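Local coordinates for protein phosphoglycerate oxidoreductase (Rhizobium etli, PDB 4HY3) that probably reduces hydroxypyruvate and glyoxylate with NAD(P)H, as a D-2-hydroxyacid dehydrogenase with a Rossmann-type nucleotide-binding domain, at residues I179-F184 against I202-P207; F233-A238 against A261-S266; L69-L74 against L91-A96. All blocks are in the same frame, centred on the assembly; numbering follows the deposited sequence.

Contact 1. Residues I179-F184 against I202-P207; sequences IGIVGF and IRVFDP
The side chains of Phe184 and Val204 cross at about a right angle, with methyl CG1 of Val204 oblique to the phenyl ring and lying 3.6 Å from CB of Phe184. The other methyl, CG2 of Val204, sits 3.8 Å from CD1 of the same ring. With its CG anti to the backbone N (chi1 -170°), Phe184 swings its ring back along the strand it has just left, and Leu214 of helix 211-216 touches both residues. Farther back on this face, CD1 of Ile181 meets CG2 of Ile202 at 3.7 Å, while Ile179 and Ile202 lie side by side. Strand segments 179-182 and 202-205 run parallel, 15° apart, and helix 186-195 joins strands 178-182 and 201-205 in a beta-alpha-beta crossover that, with a GxGxxG-type sequence beginning at Gly183, is consistent with a Rossmann dinucleotide fold. Arg203 uses both its backbone N and its O across the seam: N gives to Ile179 O, and O accepts from Ile181 N at 2.7 Å. Phe205 N then donates to Ile181 O, and Gly183 N reaches Phe205 O on a more bent path (142°). On the face bearing Arg203 and Phe205, both side chains touch Val227 of helix 224-229.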
loop_
_atom_site.group_PDB
_atom_site.type_symbol
_atom_site.label_atom_id
_atom_site.label_comp_id
_atom_site.label_asym_id
_atom_site.label_seq_id
_atom_site.Cartn_x
_atom_site.Cartn_y
_atom_site.Cartn_z
ATOM N N ILE A 179 5.120 17.099 5.183
ATOM C CA ILE A 179 6.514 16.625 5.331
ATOM C C ILE A 179 7.431 17.005 4.193
ATOM O O ILE A 179 7.122 16.760 3.025
ATOM C CB ILE A 179 6.636 15.099 5.488
ATOM C CG1 ILE A 179 5.897 14.629 6.733
ATOM C CG2 ILE A 179 8.106 14.710 5.574
ATOM C CD1 ILE A 179 5.379 13.213 6.631
ATOM N N GLY A 180 8.579 17.561 4.558
ATOM C CA GLY A 180 9.628 17.838 3.589
ATOM C C GLY A 180 10.968 17.170 3.839
ATOM O O GLY A 180 11.512 17.134 4.966
ATOM N N ILE A 181 11.526 16.651 2.761
ATOM C CA ILE A 181 12.795 15.957 2.847
ATOM C C ILE A 181 13.895 16.693 2.055
ATOM O O ILE A 181 13.780 16.890 0.831
ATOM C CB ILE A 181 12.619 14.501 2.394
ATOM C CG1 ILE A 181 11.456 13.884 3.159
ATOM C CG2 ILE A 181 13.877 13.708 2.673
ATOM C CD1 ILE A 181 11.068 12.495 2.675
ATOM N N VAL A 182 14.936 17.121 2.768
ATOM C CA VAL A 182 16.131 17.714 2.138
ATOM C C VAL A 182 17.144 16.613 1.771
ATOM O O VAL A 182 17.910 16.115 2.615
ATOM C CB VAL A 182 16.797 18.789 3.036
ATOM C CG1 VAL A 182 18.089 19.291 2.407
ATOM C CG2 VAL A 182 15.854 19.952 3.290
ATOM N N GLY A 183 17.147 16.245 0.499
ATOM C CA GLY A 183 17.902 15.085 0.037
ATOM C C GLY A 183 16.968 13.905 -0.063
ATOM O O GLY A 183 15.840 13.958 0.422
ATOM N N PHE A 184 17.439 12.839 -0.705
ATOM C CA PHE A 184 16.624 11.656 -0.929
ATOM C C PHE A 184 17.425 10.665 -1.709
ATOM O O PHE A 184 17.411 10.704 -2.948
ATOM C CB PHE A 184 15.402 12.007 -1.785
ATOM C CG PHE A 184 14.369 10.915 -1.871
ATOM C CD1 PHE A 184 13.273 10.909 -0.996
ATOM C CD2 PHE A 184 14.456 9.930 -2.835
ATOM C CE1 PHE A 184 12.287 9.938 -1.071
ATOM C CE2 PHE A 184 13.477 8.944 -2.916
ATOM C CZ PHE A 184 12.389 8.946 -2.027
ATOM N N ILE A 202 4.227 14.851 1.093
ATOM C CA ILE A 202 5.676 14.710 1.126
ATOM C C ILE A 202 6.421 15.390 -0.027
ATOM O O ILE A 202 6.425 14.892 -1.180
ATOM C CB ILE A 202 6.098 13.227 1.282
ATOM C CG1 ILE A 202 5.460 12.638 2.543
ATOM C CG2 ILE A 202 7.619 13.122 1.347
ATOM C CD1 ILE A 202 5.504 11.135 2.616
ATOM N N ARG A 203 7.058 16.516 0.316
ATOM C CA ARG A 203 7.849 17.341 -0.610
ATOM C C ARG A 203 9.299 16.994 -0.488
ATOM O O ARG A 203 9.847 16.989 0.612
ATOM C CB ARG A 203 7.700 18.834 -0.298
ATOM C CG ARG A 203 6.440 19.461 -0.858
ATOM C CD ARG A 203 6.465 20.962 -0.674
ATOM N NE ARG A 203 5.126 21.541 -0.644
ATOM C CZ ARG A 203 4.405 21.688 0.462
ATOM N NH1 ARG A 203 4.895 21.273 1.634
ATOM N NH2 ARG A 203 3.200 22.245 0.398
ATOM N N VAL A 204 9.926 16.741 -1.625
ATOM C CA VAL A 204 11.304 16.285 -1.645
ATOM C C VAL A 204 12.146 17.185 -2.532
ATOM O O VAL A 204 11.780 17.478 -3.665
ATOM C CB VAL A 204 11.411 14.813 -2.146
ATOM C CG1 VAL A 204 12.861 14.420 -2.457
ATOM C CG2 VAL A 204 10.833 13.856 -1.116
ATOM N N PHE A 205 13.290 17.600 -2.021
ATOM C CA PHE A 205 14.237 18.306 -2.842
ATOM C C PHE A 205 15.438 17.416 -3.157
ATOM O O PHE A 205 16.066 16.861 -2.258
ATOM C CB PHE A 205 14.657 19.627 -2.183
ATOM C CG PHE A 205 15.864 20.240 -2.804
ATOM C CD1 PHE A 205 15.777 20.875 -4.037
ATOM C CD2 PHE A 205 17.098 20.162 -2.170
ATOM C CE1 PHE A 205 16.905 21.432 -4.628
ATOM C CE2 PHE A 205 18.237 20.712 -2.750
ATOM C CZ PHE A 205 18.139 21.354 -3.980
ATOM N N ASP A 206 15.744 17.289 -4.446
ATOM C CA ASP A 206 16.862 16.478 -4.898
ATOM C C ASP A 206 17.355 16.916 -6.294
ATOM O O ASP A 206 16.597 16.917 -7.265
ATOM C CB ASP A 206 16.482 14.998 -4.876
ATOM C CG ASP A 206 17.690 14.063 -4.978
ATOM O OD1 ASP A 206 18.573 14.089 -4.094
ATOM O OD2 ASP A 206 17.728 13.264 -5.930
ATOM N N PRO A 207 18.636 17.308 -6.387
ATOM C CA PRO A 207 19.239 17.676 -7.669
ATOM C C PRO A 207 19.448 16.527 -8.653
ATOM O O PRO A 207 19.307 16.735 -9.835
ATOM C CB PRO A 207 20.612 18.244 -7.266
ATOM C CG PRO A 207 20.880 17.700 -5.900
ATOM C CD PRO A 207 19.537 17.590 -5.250
#

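Contact 2. Residues F233-A238 against A261-S266; sequences FIFVVA and AFILLS
Val236 packs against two residues of the neighbouring strand at once: its CG2 lies 3.6 Å from CZ of Phe262, obliquely to that ring, and its CB lies 3.6 Å from CD1 of Leu264. On the other face of the sheet, Phe235 and Ile263 run side by side, and CE1 of the ring meets CD1 of Ile263 at 3.4 Å. CD1 of Leu265 comes to the edge of the Phe235 ring, near its plane, and also touches Val237. Phe235 has its CG anti to the carbonyl carbon (chi1 -64°), which lets the ring end lean closer to segment 261-266 than its first bond suggests. Ala142 of helix 131-147 touches both Phe235 and Ile263, so a helix packs on this face.

Between these two layers of side chains, strands 233-236 and 261-264 are parallel, 13° apart, as expected of central strands in a Rossmann-type sheet. Ile234 uses both backbone polar atoms across the seam, its N giving to Ala261 O and its O accepting from Ile263 N at 2.7 Å. Val236 N continues the ladder to Ile263 O.

Past the strand ends the fit slackens. Val236 O takes Leu265 N at 2.9 Å but Ser266 N only weakly at 3.4 Å. Ala238 and Ser266 are partly exposed, and Ser266 OG, although near Ala238 N, has too poor an angle for a bond. All hydrogen bonds across the contact are thus backbone to backbone, while the side chains contribute hydrocarbon packing, which suggests that the seam is held by its backbone ladder and by buried apolar contacts, with no salt bridge between the two segments.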
loop_
_atom_site.group_PDB
_atom_site.type_symbol
_atom_site.label_atom_id
_atom_site.label_comp_id
_atom_site.label_asym_id
_atom_site.label_seq_id
_atom_site.Cartn_x
_atom_site.Cartn_y
_atom_site.Cartn_z
ATOM N N PHE A 233 7.183 19.194 9.031
ATOM C CA PHE A 233 8.305 18.344 9.362
ATOM C C PHE A 233 9.307 18.275 8.238
ATOM O O PHE A 233 8.980 17.882 7.110
ATOM C CB PHE A 233 7.835 16.948 9.708
ATOM C CG PHE A 233 6.815 16.899 10.812
ATOM C CD1 PHE A 233 7.210 16.883 12.131
ATOM C CD2 PHE A 233 5.463 16.854 10.517
ATOM C CE1 PHE A 233 6.283 16.837 13.144
ATOM C CE2 PHE A 233 4.529 16.795 11.529
ATOM C CZ PHE A 233 4.942 16.784 12.848
ATOM N N ILE A 234 10.539 18.651 8.571
ATOM C CA ILE A 234 11.640 18.716 7.624
ATOM C C ILE A 234 12.717 17.777 8.118
ATOM O O ILE A 234 13.199 17.937 9.246
ATOM C CB ILE A 234 12.230 20.150 7.539
ATOM C CG1 ILE A 234 11.146 21.146 7.121
ATOM C CG2 ILE A 234 13.444 20.226 6.613
ATOM C CD1 ILE A 234 11.304 22.461 7.839
ATOM N N PHE A 235 13.086 16.819 7.260
ATOM C CA PHE A 235 14.171 15.880 7.515
ATOM C C PHE A 235 15.361 16.175 6.588
ATOM O O PHE A 235 15.191 16.207 5.364
ATOM C CB PHE A 235 13.698 14.442 7.223
ATOM C CG PHE A 235 12.585 13.945 8.116
ATOM C CD1 PHE A 235 12.874 13.237 9.289
ATOM C CD2 PHE A 235 11.249 14.161 7.778
ATOM C CE1 PHE A 235 11.849 12.758 10.104
ATOM C CE2 PHE A 235 10.225 13.696 8.592
ATOM C CZ PHE A 235 10.519 12.994 9.757
ATOM N N VAL A 236 16.553 16.377 7.157
ATOM C CA VAL A 236 17.820 16.397 6.390
ATOM C C VAL A 236 18.483 14.991 6.353
ATOM O O VAL A 236 18.845 14.405 7.388
ATOM C CB VAL A 236 18.844 17.403 6.950
ATOM C CG1 VAL A 236 19.927 17.641 5.909
ATOM C CG2 VAL A 236 18.177 18.713 7.376
ATOM N N VAL A 237 18.702 14.488 5.147
ATOM C CA VAL A 237 18.790 13.061 4.945
ATOM C C VAL A 237 19.952 12.616 4.033
ATOM O O VAL A 237 20.444 11.480 4.137
ATOM C CB VAL A 237 17.399 12.587 4.489
ATOM C CG1 VAL A 237 17.439 11.589 3.364
ATOM C CG2 VAL A 237 16.658 12.051 5.672
ATOM N N ALA A 238 20.398 13.529 3.167
ATOM C CA ALA A 238 21.563 13.332 2.300
ATOM C C ALA A 238 22.226 14.675 2.042
ATOM O O ALA A 238 21.573 15.723 2.128
ATOM C CB ALA A 238 21.163 12.685 0.984
ATOM N N ALA A 261 9.086 21.326 12.866
ATOM C CA ALA A 261 9.931 20.236 13.311
ATOM C C ALA A 261 11.048 19.992 12.294
ATOM O O ALA A 261 10.786 19.665 11.124
ATOM C CB ALA A 261 9.112 18.971 13.547
ATOM N N PHE A 262 12.283 20.155 12.768
ATOM C CA PHE A 262 13.488 20.029 11.949
ATOM C C PHE A 262 14.395 18.901 12.448
ATOM O O PHE A 262 14.927 18.952 13.566
ATOM C CB PHE A 262 14.256 21.362 11.931
ATOM C CG PHE A 262 15.593 21.289 11.264
ATOM C CD1 PHE A 262 15.723 21.602 9.916
ATOM C CD2 PHE A 262 16.723 20.910 11.982
ATOM C CE1 PHE A 262 16.965 21.543 9.288
ATOM C CE2 PHE A 262 17.968 20.844 11.369
ATOM C CZ PHE A 262 18.093 21.168 10.019
ATOM N N ILE A 263 14.604 17.909 11.591
ATOM C CA ILE A 263 15.237 16.676 12.021
ATOM C C ILE A 263 16.498 16.348 11.216
ATOM O O ILE A 263 16.442 16.063 10.022
ATOM C CB ILE A 263 14.204 15.525 12.008
ATOM C CG1 ILE A 263 12.990 15.901 12.872
ATOM C CG2 ILE A 263 14.824 14.232 12.507
ATOM C CD1 ILE A 263 11.690 15.281 12.425
ATOM N N LEU A 264 17.639 16.393 11.888
ATOM C CA LEU A 264 18.941 16.269 11.231
ATOM C C LEU A 264 19.550 14.851 11.344
ATOM O O LEU A 264 19.967 14.419 12.436
ATOM C CB LEU A 264 19.897 17.303 11.816
ATOM C CG LEU A 264 21.275 17.371 11.194
ATOM C CD1 LEU A 264 21.157 17.767 9.729
ATOM C CD2 LEU A 264 22.140 18.352 11.981
ATOM N N LEU A 265 19.633 14.150 10.213
ATOM C CA LEU A 265 20.013 12.749 10.230
ATOM C C LEU A 265 21.331 12.457 9.550
ATOM O O LEU A 265 21.924 11.411 9.777
ATOM C CB LEU A 265 18.901 11.882 9.614
ATOM C CG LEU A 265 17.577 11.945 10.367
ATOM C CD1 LEU A 265 16.412 11.412 9.555
ATOM C CD2 LEU A 265 17.701 11.254 11.717
ATOM N N SER A 266 21.797 13.360 8.706
ATOM C CA SER A 266 23.050 13.117 8.007
ATOM C C SER A 266 23.846 14.397 7.928
ATOM O O SER A 266 23.301 15.436 7.540
ATOM C CB SER A 266 22.757 12.669 6.591
ATOM O OG SER A 266 22.030 13.691 5.908
#

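Contact 3. Residues L69-L74 against L91-A96; sequences LGDDIL and LARMPA
Arg93 and Asp71 form a salt bridge in which NH1 of the guanidinium donates to OD2 of the carboxylate; the two groups are modelled implausibly close, so the fine geometry of the bond is doubtful. OD2 approaches at the edge of the guanidinium, and the two planar groups are modelled only 18° from coplanar, although the side chains as a whole cross at about a right angle. Leu74 supplies the apolar partner: its CD1 lies over one face of the guanidinium, offset toward the rim, 3.5 Å from NH1 of Arg93. The other methyl, CD2 of Leu74, rests 3.7 Å from CG and 3.8 Å from SE of Met94, a selenomethionine. Leu74 thus divides its two branches between a charged group and a selenoether chain.

Several features set these groups in place. Arg93 bends at chi2 and again at chi3 (-88°), folding its guanidinium back over Leu74, and its NH2 has a weak hydrogen bond to Ala67 O. Replacing Arg93 by an alanine removes the cation and the flat group over Leu74, and is likely to leave Asp71 without its charge partner and one side of Leu74 less covered. The backbone also meets, with CA of Met94 3.3 Å from Leu74 O in a CH...O contact. Leu74 N is bonded to Gly70 O at 2.8 Å, and a type I turn from Leu91 to Met94 presents Arg93.

Outside this shell, Met94 packs on Leu86 and its O accepts from Arg119 NH2. The contact joins the short, weakly bonded helix 73-76, which leads into strand 77-82, to the loop between helix 88-91 and strand 99-101, the neighbour of 77-82 in the six-stranded sheet.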
loop_
_atom_site.group_PDB
_atom_site.type_symbol
_atom_site.label_atom_id
_atom_site.label_comp_id
_atom_site.label_asym_id
_atom_site.label_seq_id
_atom_site.Cartn_x
_atom_site.Cartn_y
_atom_site.Cartn_z
ATOM N N LEU A 69 50.114 -12.102 -0.656
ATOM C CA LEU A 69 49.446 -13.410 -0.731
ATOM C C LEU A 69 50.118 -14.396 -1.681
ATOM O O LEU A 69 50.986 -14.035 -2.488
ATOM C CB LEU A 69 47.998 -13.190 -1.201
ATOM C CG LEU A 69 46.817 -13.119 -0.226
ATOM C CD1 LEU A 69 47.253 -13.108 1.224
ATOM C CD2 LEU A 69 45.920 -11.934 -0.547
ATOM N N GLY A 70 49.687 -15.651 -1.621
ATOM C CA GLY A 70 50.103 -16.631 -2.636
ATOM C C GLY A 70 49.943 -16.093 -4.054
ATOM O O GLY A 70 48.898 -15.559 -4.420
ATOM N N ASP A 71 50.988 -16.203 -4.856
ATOM C CA ASP A 71 50.860 -15.983 -6.297
ATOM C C ASP A 71 49.881 -17.013 -6.886
ATOM O O ASP A 71 49.283 -16.794 -7.944
ATOM C CB ASP A 71 52.232 -16.103 -6.953
ATOM C CG ASP A 71 52.327 -15.336 -8.249
ATOM O OD1 ASP A 71 52.457 -16.010 -9.292
ATOM O OD2 ASP A 71 52.280 -14.077 -8.221
ATOM N N ASP A 72 49.729 -18.132 -6.177
ATOM C CA ASP A 72 48.628 -19.062 -6.385
ATOM C C ASP A 72 47.283 -18.481 -5.943
ATOM O O ASP A 72 46.297 -18.562 -6.686
ATOM C CB ASP A 72 48.869 -20.355 -5.612
ATOM C CG ASP A 72 47.655 -21.284 -5.627
ATOM O OD1 ASP A 72 46.914 -21.317 -6.635
ATOM O OD2 ASP A 72 47.432 -21.991 -4.623
ATOM N N ILE A 73 47.232 -17.947 -4.717
ATOM C CA ILE A 73 45.987 -17.378 -4.175
ATOM C C ILE A 73 45.484 -16.287 -5.138
ATOM O O ILE A 73 44.347 -16.323 -5.577
ATOM C CB ILE A 73 46.134 -16.928 -2.686
ATOM C CG1 ILE A 73 45.960 -18.129 -1.744
ATOM C CG2 ILE A 73 45.117 -15.865 -2.287
ATOM C CD1 ILE A 73 46.658 -17.988 -0.402
ATOM N N LEU A 74 46.363 -15.377 -5.540
ATOM C CA LEU A 74 45.985 -14.275 -6.425
ATOM C C LEU A 74 45.504 -14.709 -7.812
ATOM O O LEU A 74 44.779 -13.980 -8.483
ATOM C CB LEU A 74 47.151 -13.309 -6.540
ATOM C CG LEU A 74 47.438 -12.683 -5.185
ATOM C CD1 LEU A 74 48.869 -12.176 -5.093
ATOM C CD2 LEU A 74 46.430 -11.577 -4.914
ATOM N N LEU A 91 47.092 -6.070 -8.901
ATOM C CA LEU A 91 45.909 -6.263 -9.740
ATOM C C LEU A 91 46.098 -6.991 -11.076
ATOM O O LEU A 91 45.173 -7.646 -11.568
ATOM C CB LEU A 91 45.306 -4.931 -10.043
ATOM C CG LEU A 91 43.874 -4.969 -10.485
ATOM C CD1 LEU A 91 43.046 -5.634 -9.404
ATOM C CD2 LEU A 91 43.500 -3.507 -10.661
ATOM N N ALA A 92 47.279 -6.855 -11.673
ATOM C CA ALA A 92 47.597 -7.508 -12.936
ATOM C C ALA A 92 47.818 -8.955 -12.635
ATOM O O ALA A 92 47.809 -9.788 -13.543
ATOM C CB ALA A 92 48.836 -6.896 -13.574
ATOM N N ARG A 93 48.006 -9.257 -11.352
ATOM C CA ARG A 93 48.219 -10.638 -10.934
ATOM C C ARG A 93 46.923 -11.415 -10.712
ATOM O O ARG A 93 46.954 -12.638 -10.482
ATOM C CB ARG A 93 49.114 -10.698 -9.694
ATOM C CG ARG A 93 50.578 -10.400 -9.988
ATOM C CD ARG A 93 51.507 -11.169 -9.072
ATOM N NE ARG A 93 51.757 -10.441 -7.834
ATOM C CZ ARG A 93 52.014 -11.019 -6.657
ATOM N NH1 ARG A 93 52.048 -12.352 -6.540
ATOM N NH2 ARG A 93 52.236 -10.258 -5.590
HETATM N N MSE A 94 45.787 -10.721 -10.817
HETATM C CA MSE A 94 44.497 -11.302 -10.430
HETATM C C MSE A 94 43.569 -11.442 -11.603
HETATM O O MSE A 94 42.593 -10.714 -11.716
HETATM C CB MSE A 94 43.867 -10.454 -9.347
HETATM C CG MSE A 94 44.616 -10.607 -8.039
HETATM SE SE MSE A 94 43.775 -9.481 -6.643
HETATM C CE MSE A 94 45.042 -8.005 -6.672
ATOM N N PRO A 95 43.845 -12.411 -12.480
ATOM C CA PRO A 95 43.093 -12.586 -13.726
ATOM C C PRO A 95 41.642 -13.077 -13.564
ATOM O O PRO A 95 40.869 -13.022 -14.503
ATOM C CB PRO A 95 43.913 -13.643 -14.479
ATOM C CG PRO A 95 45.220 -13.729 -13.741
ATOM C CD PRO A 95 44.867 -13.454 -12.323
ATOM N N ALA A 96 41.267 -13.572 -12.401
ATOM C CA ALA A 96 39.901 -14.023 -12.245
ATOM C C ALA A 96 39.052 -13.060 -11.425
ATOM O O ALA A 96 37.853 -13.271 -11.282
ATOM C CB ALA A 96 39.876 -15.421 -11.638
#

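How the contacts relate
Along the chain, contact 3 closes first, then contact 1, then contact 2. Contacts 1 and 2 have centres about 10 Å apart in the seven-stranded parallel sheet, where their four strands run in the order 201-205, 178-182, 233-236, 261-264. Strands 178-182 and 233-236 are neighbours, and probable hydrogen bonds from Gly180 N to Phe233 O (2.6 Å) and from Val182 N to Phe235 O (2.8 Å) join the two contacts into one continuous core of the predicted NAD-binding domain. Contact 3 lies about 46 Å from each, centre to centre, across the centre of the chain beside the separate six-stranded sheet, so it belongs to the packing of that other sheet and not to the probable nucleotide-binding core.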